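Local coordinates for amidohydrolase (Pseudomonas aeruginosa, PDB 2I5G), which probably hydrolyses dipeptides as a metal-dependent enzyme of the M19 (membrane dipeptidase) family, which has a TIM-barrel fold, at residues 168-173 with 198-203; 143-148 with 153-158. The protein carries 2 engineered substitutions. One frame throughout, in Å; residues are numbered along the deposited sequence.

In the fold
Both contacts belong to consecutive beta-alpha units of the TIM barrel, and their centres are about 12 Å apart on the same side of the chain's centre. Contact 2 is fully buried: it ties helix 139-151 to strand 154-156, the strand that follows it, by a backbone hydrogen bond and by packing of Met148, Ile153, Cys155 and Val145. Contact 1 lies further out, about 17 Å from the chain centre, and joins helices 162-171 and 195-203 by hydrocarbon packing alone, partly open to solvent. Helix 162-171, next after strand 154-156, bridges the two: Glu171 and Ser172 pack on Val145, while Val168 and Ile169 rest on Leu157.

Contact 1. Residues 168-173 with 198-203; sequences VILESK and LKFIAD
Ile169 meets the edge of the Phe200 ring and, past it, the side of Ile201. Its CG1 stands anti to the carbonyl carbon (chi1 -61°) and the chain runs on extended, which sends the terminal methyl straight toward helix 195-203. There CD1 meets the ring edge in plane, 3.9 Å from CD2 of Phe200. The same methyl sits 3.9 Å from Ile201 CB, where the two isoleucine side chains run at about a right angle to each other. The other branch, Ile169 CG2, comes within 4.1 Å of Phe200 CE2.

Leu170 reaches the far end of the ring: its CD1 lies 3.6 Å from Phe200 CZ, approaching obliquely. With CG anti to the backbone N (chi1 -172°), Phe200 extends its ring across the gap between the helices, and two neighbouring residues of helix 162-171 share one aromatic partner. His204 adds to this outer part of the packing: its ring meets that of Phe200, and the side chains of Ile169 and Leu170 also touch His204.

These are successive outer helices of the barrel, with strand 177-181 between them in sequence. Between these two segments no polar bond forms, so the fit probably rests on shape and the burial of hydrocarbon.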
loop_
_atom_site.group_PDB
_atom_site.type_symbol
_atom_site.label_atom_id
_atom_site.label_comp_id
_atom_site.label_asym_id
_atom_site.label_seq_id
_atom_site.Cartn_x
_atom_site.Cartn_y
_atom_site.Cartn_z
ATOM N N VAL A 168 4.847 -9.068 -13.199
ATOM C CA VAL A 168 4.764 -7.882 -14.041
ATOM C C VAL A 168 5.264 -8.171 -15.462
ATOM O O VAL A 168 4.677 -7.711 -16.441
ATOM C CB VAL A 168 5.580 -6.706 -13.426
ATOM C CG1 VAL A 168 5.628 -5.520 -14.391
ATOM C CG2 VAL A 168 4.949 -6.281 -12.109
ATOM N N ILE A 169 6.343 -8.936 -15.582
ATOM C CA ILE A 169 6.871 -9.254 -16.904
ATOM C C ILE A 169 5.860 -10.081 -17.697
ATOM O O ILE A 169 5.705 -9.908 -18.910
ATOM C CB ILE A 169 8.193 -10.055 -16.812
ATOM C CG1 ILE A 169 9.254 -9.230 -16.075
ATOM C CG2 ILE A 169 8.671 -10.431 -18.219
ATOM C CD1 ILE A 169 10.540 -9.974 -15.810
ATOM N N LEU A 170 5.174 -10.976 -16.996
ATOM C CA LEU A 170 4.185 -11.857 -17.602
ATOM C C LEU A 170 2.851 -11.168 -17.889
ATOM O O LEU A 170 2.086 -11.623 -18.731
ATOM C CB LEU A 170 3.955 -13.051 -16.671
ATOM C CG LEU A 170 4.520 -14.441 -16.991
ATOM C CD1 LEU A 170 5.773 -14.355 -17.843
ATOM C CD2 LEU A 170 4.795 -15.156 -15.677
ATOM N N GLU A 171 2.582 -10.068 -17.194
ATOM C CA GLU A 171 1.325 -9.334 -17.344
ATOM C C GLU A 171 1.329 -8.206 -18.376
ATOM O O GLU A 171 0.335 -7.999 -19.070
ATOM C CB GLU A 171 0.903 -8.791 -15.969
ATOM C CG GLU A 171 -0.168 -7.697 -15.961
ATOM C CD GLU A 171 -1.569 -8.219 -16.212
ATOM O OE1 GLU A 171 -1.976 -9.194 -15.545
ATOM O OE2 GLU A 171 -2.270 -7.640 -17.067
ATOM N N SER A 172 2.433 -7.474 -18.485
ATOM C CA SER A 172 2.484 -6.367 -19.437
ATOM C C SER A 172 2.541 -6.861 -20.868
ATOM O O SER A 172 3.166 -7.882 -21.162
ATOM C CB SER A 172 3.694 -5.475 -19.175
ATOM O OG SER A 172 4.877 -6.109 -19.616
ATOM N N LYS A 173 1.887 -6.118 -21.753
ATOM C CA LYS A 173 1.842 -6.447 -23.174
ATOM C C LYS A 173 2.876 -5.617 -23.918
ATOM O O LYS A 173 2.967 -5.646 -25.146
ATOM C CB LYS A 173 0.441 -6.172 -23.721
ATOM C CG LYS A 173 -0.604 -7.088 -23.116
ATOM C CD LYS A 173 -2.005 -6.659 -23.451
ATOM C CE LYS A 173 -2.983 -7.605 -22.796
ATOM N NZ LYS A 173 -4.385 -7.167 -22.977
ATOM N N LEU A 198 17.826 -12.275 -15.417
ATOM C CA LEU A 198 18.241 -11.492 -16.566
ATOM C C LEU A 198 17.851 -12.182 -17.863
ATOM O O LEU A 198 17.514 -11.530 -18.846
ATOM C CB LEU A 198 19.750 -11.288 -16.531
ATOM C CG LEU A 198 20.299 -10.470 -15.361
ATOM C CD1 LEU A 198 21.806 -10.543 -15.395
ATOM C CD2 LEU A 198 19.826 -9.012 -15.448
ATOM N N LYS A 199 17.897 -13.509 -17.867
ATOM C CA LYS A 199 17.560 -14.265 -19.065
ATOM C C LYS A 199 16.060 -14.278 -19.273
ATOM O O LYS A 199 15.579 -14.238 -20.410
ATOM C CB LYS A 199 18.093 -15.698 -18.953
ATOM C CG LYS A 199 17.655 -16.618 -20.086
ATOM C CD LYS A 199 18.337 -17.985 -20.004
ATOM C CE LYS A 199 17.520 -19.073 -20.698
ATOM N NZ LYS A 199 17.256 -18.785 -22.131
ATOM N N PHE A 200 15.327 -14.312 -18.165
ATOM C CA PHE A 200 13.870 -14.337 -18.202
ATOM C C PHE A 200 13.266 -13.027 -18.717
ATOM O O PHE A 200 12.266 -13.045 -19.436
ATOM C CB PHE A 200 13.320 -14.631 -16.801
ATOM C CG PHE A 200 11.828 -14.859 -16.760
ATOM C CD1 PHE A 200 11.302 -16.130 -16.939
ATOM C CD2 PHE A 200 10.952 -13.795 -16.542
ATOM C CE1 PHE A 200 9.922 -16.343 -16.905
ATOM C CE2 PHE A 200 9.573 -13.997 -16.507
ATOM C CZ PHE A 200 9.055 -15.275 -16.689
ATOM N N ILE A 201 13.857 -11.890 -18.358
ATOM C CA ILE A 201 13.296 -10.622 -18.810
ATOM C C ILE A 201 13.643 -10.340 -20.262
ATOM O O ILE A 201 12.888 -9.677 -20.966
ATOM C CB ILE A 201 13.754 -9.426 -17.941
ATOM C CG1 ILE A 201 12.975 -8.176 -18.354
ATOM C CG2 ILE A 201 15.256 -9.197 -18.096
ATOM C CD1 ILE A 201 13.357 -6.923 -17.587
ATOM N N ALA A 202 14.785 -10.840 -20.715
ATOM C CA ALA A 202 15.174 -10.630 -22.103
ATOM C C ALA A 202 14.335 -11.540 -23.011
ATOM O O ALA A 202 13.899 -11.128 -24.088
ATOM C CB ALA A 202 16.660 -10.921 -22.286
ATOM N N ASP A 203 14.105 -12.776 -22.570
ATOM C CA ASP A 203 13.320 -13.715 -23.362
ATOM C C ASP A 203 11.920 -13.186 -23.620
ATOM O O ASP A 203 11.330 -13.461 -24.664
ATOM C CB ASP A 203 13.235 -15.078 -22.671
ATOM C CG ASP A 203 14.484 -15.909 -22.875
ATOM O OD1 ASP A 203 15.003 -15.924 -24.011
ATOM O OD2 ASP A 203 14.941 -16.557 -21.912
#

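Contact 2. Residues 143-148 with 153-158; sequences EIVAEM and IMCDLS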
loop_
_atom_site.group_PDB
_atom_site.type_symbol
_atom_site.label_atom_id
_atom_site.label_comp_id
_atom_site.label_asym_id
_atom_site.label_seq_id
_atom_site.Cartn_x
_atom_site.Cartn_y
_atom_site.Cartn_z
ATOM N N GLU A 143 -4.200 -3.910 -12.366
ATOM C CA GLU A 143 -5.003 -2.888 -13.016
ATOM C C GLU A 143 -4.081 -1.735 -13.377
ATOM O O GLU A 143 -4.250 -1.093 -14.414
ATOM C CB GLU A 143 -6.124 -2.401 -12.096
ATOM C CG GLU A 143 -7.099 -3.491 -11.682
ATOM C CD GLU A 143 -8.396 -2.940 -11.103
ATOM O OE1 GLU A 143 -9.196 -2.367 -11.874
ATOM O OE2 GLU A 143 -8.610 -3.084 -9.877
ATOM N N ILE A 144 -3.099 -1.475 -12.520
ATOM C CA ILE A 144 -2.158 -0.402 -12.794
ATOM C C ILE A 144 -1.286 -0.755 -13.993
ATOM O O ILE A 144 -1.028 0.091 -14.837
ATOM C CB ILE A 144 -1.265 -0.095 -11.571
ATOM C CG1 ILE A 144 -2.099 0.551 -10.467
ATOM C CG2 ILE A 144 -0.158 0.872 -11.963
ATOM C CD1 ILE A 144 -2.659 1.926 -10.837
ATOM N N VAL A 145 -0.841 -2.001 -14.079
ATOM C CA VAL A 145 -0.008 -2.407 -15.207
ATOM C C VAL A 145 -0.792 -2.214 -16.493
ATOM O O VAL A 145 -0.295 -1.624 -17.452
ATOM C CB VAL A 145 0.411 -3.886 -15.115
ATOM C CG1 VAL A 145 1.146 -4.299 -16.391
ATOM C CG2 VAL A 145 1.310 -4.098 -13.906
ATOM N N ALA A 146 -2.024 -2.716 -16.495
ATOM C CA ALA A 146 -2.909 -2.604 -17.647
ATOM C C ALA A 146 -3.042 -1.160 -18.137
ATOM O O ALA A 146 -2.772 -0.880 -19.304
ATOM C CB ALA A 146 -4.281 -3.165 -17.299
ATOM N N GLU A 147 -3.457 -0.246 -17.256
ATOM C CA GLU A 147 -3.607 1.156 -17.644
ATOM C C GLU A 147 -2.294 1.744 -18.160
ATOM O O GLU A 147 -2.295 2.526 -19.109
ATOM C CB GLU A 147 -4.118 2.010 -16.478
ATOM C CG GLU A 147 -4.309 3.490 -16.845
ATOM C CD GLU A 147 -5.481 3.729 -17.801
ATOM O OE1 GLU A 147 -5.768 2.847 -18.639
ATOM O OE2 GLU A 147 -6.111 4.807 -17.727
HETATM N N MSE A 148 -1.178 1.373 -17.539
HETATM C CA MSE A 148 0.129 1.861 -17.977
HETATM C C MSE A 148 0.415 1.410 -19.414
HETATM O O MSE A 148 1.035 2.145 -20.190
HETATM C CB MSE A 148 1.236 1.363 -17.039
HETATM C CG MSE A 148 1.251 2.055 -15.687
HETATM SE SE MSE A 148 2.605 1.393 -14.450
HETATM C CE MSE A 148 4.172 2.041 -15.380
ATOM N N ILE A 153 3.161 4.164 -20.517
ATOM C CA ILE A 153 4.194 4.440 -19.528
ATOM C C ILE A 153 4.898 3.125 -19.286
ATOM O O ILE A 153 4.269 2.142 -18.920
ATOM C CB ILE A 153 3.614 4.941 -18.194
ATOM C CG1 ILE A 153 3.085 6.371 -18.359
ATOM C CG2 ILE A 153 4.685 4.880 -17.112
ATOM C CD1 ILE A 153 2.493 6.964 -17.094
HETATM N N MSE A 154 6.207 3.109 -19.494
HETATM C CA MSE A 154 6.983 1.894 -19.320
HETATM C C MSE A 154 7.126 1.443 -17.873
HETATM O O MSE A 154 7.346 2.259 -16.972
HETATM C CB MSE A 154 8.360 2.084 -19.943
HETATM C CG MSE A 154 9.282 0.902 -19.764
HETATM SE SE MSE A 154 10.806 1.008 -20.938
HETATM C CE MSE A 154 11.067 -0.890 -21.210
ATOM N N CYS A 155 7.000 0.133 -17.666
ATOM C CA CYS A 155 7.117 -0.482 -16.346
ATOM C C CYS A 155 8.582 -0.737 -16.012
ATOM O O CYS A 155 9.307 -1.365 -16.787
ATOM C CB CYS A 155 6.361 -1.809 -16.312
ATOM S SG CYS A 155 4.574 -1.688 -16.570
ATOM N N ASP A 156 9.009 -0.247 -14.854
ATOM C CA ASP A 156 10.385 -0.409 -14.401
ATOM C C ASP A 156 10.368 -1.317 -13.175
ATOM O O ASP A 156 9.445 -1.244 -12.352
ATOM C CB ASP A 156 10.986 0.963 -14.068
ATOM C CG ASP A 156 12.445 0.883 -13.646
ATOM O OD1 ASP A 156 13.210 0.115 -14.271
ATOM O OD2 ASP A 156 12.829 1.603 -12.699
ATOM N N LEU A 157 11.386 -2.173 -13.055
ATOM C CA LEU A 157 11.446 -3.125 -11.951
ATOM C C LEU A 157 12.779 -3.232 -11.225
ATOM O O LEU A 157 12.996 -4.183 -10.473
ATOM C CB LEU A 157 11.060 -4.509 -12.461
ATOM C CG LEU A 157 9.712 -4.639 -13.171
ATOM C CD1 LEU A 157 9.688 -5.948 -13.929
ATOM C CD2 LEU A 157 8.563 -4.553 -12.172
ATOM N N SER A 158 13.669 -2.269 -11.427
ATOM C CA SER A 158 14.974 -2.314 -10.763
ATOM C C SER A 158 14.910 -2.552 -9.249
ATOM O O SER A 158 15.660 -3.366 -8.714
ATOM C CB SER A 158 15.758 -1.022 -11.037
ATOM O OG SER A 158 16.118 -0.922 -12.404
#
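Ile153 N donates to Met148 O at 3.0 Å, a nearly straight bond (172° at the hydrogen). It is a 6→1 bond, from N of residue i+5 to O of residue i, at the C-terminal end of helix 139-151, of the kind found in a Schellman motif.

The side chain of Met148, a selenomethionine here, also reaches the strand. It is extended as far as SE and then bends (chi3 69°), which carries the CE methyl over the start of the strand. CE lies 3.4 Å from Ile153 CG2 and also packs alongside the backbone, 3.5 Å from Ile153 O and 3.6 Å from Met154 O. Cys155 SG follows at 3.9 Å.

Helix 139-151 and strand 154-156 are the last two elements of a beta-alpha-beta unit that begins with strand 113-117, the beta-alpha-beta crossover from which a TIM barrel is built. The axes of the two short segments come within 9.0 Å at 139°, so the helix runs back obliquely against the strand, as expected when a helix returns the chain so that the next strand can lie parallel to the last. Val116 on that first strand and Val105 on helix 103-110 pack against the same two side chains, Met148 and Ile153.

One turn back along the helix, Val145 CG1 makes a looser contact with Cys155 SG, at 4.3 Å. Cys155 and Ile153 both point their side chains toward the helix, whereas Met154 between them turns away and packs on Cys177 of the next strand.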